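Local atomic coordinates of Endonuclease/exonuclease/phosphatase (Leptotrichia buccalis C-1013-b, PDB entry 3TEB), a protein that probably acts as a metal-dependent nuclease or related phosphoesterase of the endonuclease/exonuclease/phosphatase family, with a DNase I-like fold. Residues Val37-Glu42 / Phe139-Met144. Residues are numbered along the deposited sequence; the frame is centred on the assembly and turned at random.
Sequences VIAMQE and FYSCHM. With MG (magnesium ion), chain C.
The two central sheets of the DNase I-like sandwich face each other here, strand 37-41 from one and strand 139-143 from the other, running nearly parallel (21°) with axes 6.5 Å apart at closest approach, up to the magnesium site. At the far end Val37 lays CG2 over the centre of the Phe139 ring, a CH-pi contact 4.0 Å from the centroid. Ala39 CB then meets Ser141 OG at 3.8 Å. Gln41 bends at chi2 (78°), which brings its amide back along the strand; NE2 gives Ser141 OG a weak hydrogen bond of 3.4 Å and Thr8 OG1 a second weak one. The serine hydroxyl also bonds to Ala96 O. Gln41 CG meanwhile packs on Cys142 O (3.3 Å) and His143 CB. Replacing Gln41 by alanine would probably open a gap there and cost Ser141 OG its weak amide donor. A trans chi1 (180°) carries the His143 ring to Glu42, whose CG meets CE1 obliquely at 3.7 Å; the carboxylate is nearly parallel to the ring but not stacked on it. Water bridges Glu42 N, whose N-H it accepts, and His143 ND1. Glu42 OE2 binds magnesium and accepts a hydrogen bond from Asn10 ND2; the side chain of Asp256, another magnesium-binding residue, lies about 5 Å from that of Glu42. Strands 4-10 and 91-99 flank 37-41, while Met174 of strand 170-174, parallel neighbour of 135-143, packs against Val37, Ala39 and Phe139.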
loop_
_atom_site.group_PDB
_atom_site.type_symbol
_atom_site.label_atom_id
_atom_site.label_comp_id
_atom_site.label_asym_id
_atom_site.label_seq_id
_atom_site.Cartn_x
_atom_site.Cartn_y
_atom_site.Cartn_z
ATOM N N VAL A 37 2.465 7.903 -7.200
ATOM C CA VAL A 37 2.201 7.540 -5.809
ATOM C C VAL A 37 2.591 6.087 -5.537
ATOM O O VAL A 37 2.152 5.187 -6.246
ATOM C CB VAL A 37 0.706 7.756 -5.453
ATOM C CG1 VAL A 37 0.382 7.183 -4.077
ATOM C CG2 VAL A 37 0.331 9.232 -5.536
ATOM N N ILE A 38 3.414 5.862 -4.517
ATOM C CA ILE A 38 3.734 4.506 -4.085
ATOM C C ILE A 38 3.131 4.240 -2.713
ATOM O O ILE A 38 3.382 4.991 -1.763
ATOM C CB ILE A 38 5.240 4.266 -4.021
ATOM C CG1 ILE A 38 5.877 4.396 -5.408
ATOM C CG2 ILE A 38 5.526 2.882 -3.459
ATOM C CD1 ILE A 38 6.526 5.732 -5.669
ATOM N N ALA A 39 2.319 3.189 -2.610
ATOM C CA ALA A 39 1.744 2.805 -1.323
ATOM C C ALA A 39 2.460 1.552 -0.819
ATOM O O ALA A 39 2.623 0.590 -1.557
ATOM C CB ALA A 39 0.243 2.578 -1.445
HETATM N N MSE A 40 2.911 1.571 0.429
HETATM C CA MSE A 40 3.689 0.467 0.986
HETATM C C MSE A 40 3.148 0.004 2.327
HETATM O O MSE A 40 2.748 0.833 3.170
HETATM C CB MSE A 40 5.134 0.885 1.148
HETATM C CG MSE A 40 5.872 0.950 -0.152
HETATM SE SE MSE A 40 7.695 1.542 0.144
HETATM C CE MSE A 40 7.291 3.364 0.713
ATOM N N GLN A 41 3.131 -1.316 2.510
ATOM C CA GLN A 41 2.735 -1.926 3.769
ATOM C C GLN A 41 3.868 -2.778 4.331
ATOM O O GLN A 41 4.834 -3.111 3.625
ATOM C CB GLN A 41 1.476 -2.772 3.597
ATOM C CG GLN A 41 0.317 -2.057 2.926
ATOM C CD GLN A 41 0.483 -1.967 1.417
ATOM O OE1 GLN A 41 0.928 -2.925 0.772
ATOM N NE2 GLN A 41 0.137 -0.813 0.844
ATOM N N GLU A 42 3.729 -3.154 5.600
ATOM C CA GLU A 42 4.767 -3.895 6.328
ATOM C C GLU A 42 6.106 -3.144 6.169
ATOM O O GLU A 42 7.110 -3.710 5.775
ATOM C CB GLU A 42 4.848 -5.402 5.919
ATOM C CG GLU A 42 3.582 -6.268 6.212
ATOM C CD GLU A 42 3.841 -7.806 6.249
ATOM O OE1 GLU A 42 4.584 -8.293 7.138
ATOM O OE2 GLU A 42 3.278 -8.558 5.413
ATOM N N PHE A 139 -5.372 9.514 -1.243
ATOM C CA PHE A 139 -4.741 8.197 -1.395
ATOM C C PHE A 139 -4.568 7.552 -0.028
ATOM O O PHE A 139 -4.121 8.205 0.905
ATOM C CB PHE A 139 -3.393 8.339 -2.086
ATOM C CG PHE A 139 -3.494 8.696 -3.534
ATOM C CD1 PHE A 139 -3.673 7.708 -4.503
ATOM C CD2 PHE A 139 -3.415 10.025 -3.944
ATOM C CE1 PHE A 139 -3.782 8.037 -5.868
ATOM C CE2 PHE A 139 -3.513 10.370 -5.304
ATOM C CZ PHE A 139 -3.697 9.367 -6.266
ATOM N N TYR A 140 -4.946 6.289 0.113
ATOM C CA TYR A 140 -4.881 5.637 1.420
ATOM C C TYR A 140 -4.083 4.361 1.319
ATOM O O TYR A 140 -4.385 3.522 0.477
ATOM C CB TYR A 140 -6.280 5.294 1.931
ATOM C CG TYR A 140 -7.153 6.470 2.277
ATOM C CD1 TYR A 140 -7.403 6.801 3.605
ATOM C CD2 TYR A 140 -7.754 7.237 1.282
ATOM C CE1 TYR A 140 -8.220 7.884 3.941
ATOM C CE2 TYR A 140 -8.572 8.318 1.598
ATOM C CZ TYR A 140 -8.804 8.640 2.927
ATOM O OH TYR A 140 -9.619 9.712 3.250
ATOM N N SER A 141 -3.075 4.215 2.178
ATOM C CA SER A 141 -2.263 2.998 2.231
ATOM C C SER A 141 -2.770 2.098 3.348
ATOM O O SER A 141 -2.744 2.486 4.509
ATOM C CB SER A 141 -0.804 3.355 2.455
ATOM O OG SER A 141 0.017 2.209 2.320
ATOM N N CYS A 142 -3.248 0.909 2.993
ATOM C CA CYS A 142 -3.957 0.068 3.949
ATOM C C CYS A 142 -3.353 -1.298 4.060
ATOM O O CYS A 142 -2.930 -1.877 3.059
ATOM C CB CYS A 142 -5.398 -0.139 3.530
ATOM S SG CYS A 142 -6.132 1.273 2.742
ATOM N N HIS A 143 -3.343 -1.815 5.286
ATOM C CA HIS A 143 -2.976 -3.192 5.543
ATOM C C HIS A 143 -3.907 -3.771 6.600
ATOM O O HIS A 143 -3.735 -3.524 7.798
ATOM C CB HIS A 143 -1.508 -3.303 5.956
ATOM C CG HIS A 143 -1.074 -4.704 6.242
ATOM N ND1 HIS A 143 -0.186 -5.014 7.242
ATOM C CD2 HIS A 143 -1.438 -5.881 5.680
ATOM C CE1 HIS A 143 0.003 -6.321 7.264
ATOM N NE2 HIS A 143 -0.746 -6.870 6.326
HETATM N N MSE A 144 -4.887 -4.546 6.136
HETATM C CA MSE A 144 -6.002 -5.010 6.963
HETATM C C MSE A 144 -5.736 -6.360 7.592
HETATM O O MSE A 144 -4.823 -7.071 7.188
HETATM C CB MSE A 144 -7.289 -5.103 6.135
HETATM C CG MSE A 144 -7.528 -3.933 5.193
HETATM SE SE MSE A 144 -7.797 -2.224 6.102
HETATM C CE MSE A 144 -9.494 -2.627 6.956
HETATM MG MG MG C . 3.676 -10.300 5.366
HETATM O O HOH W 1 1.742 -2.880 7.420
#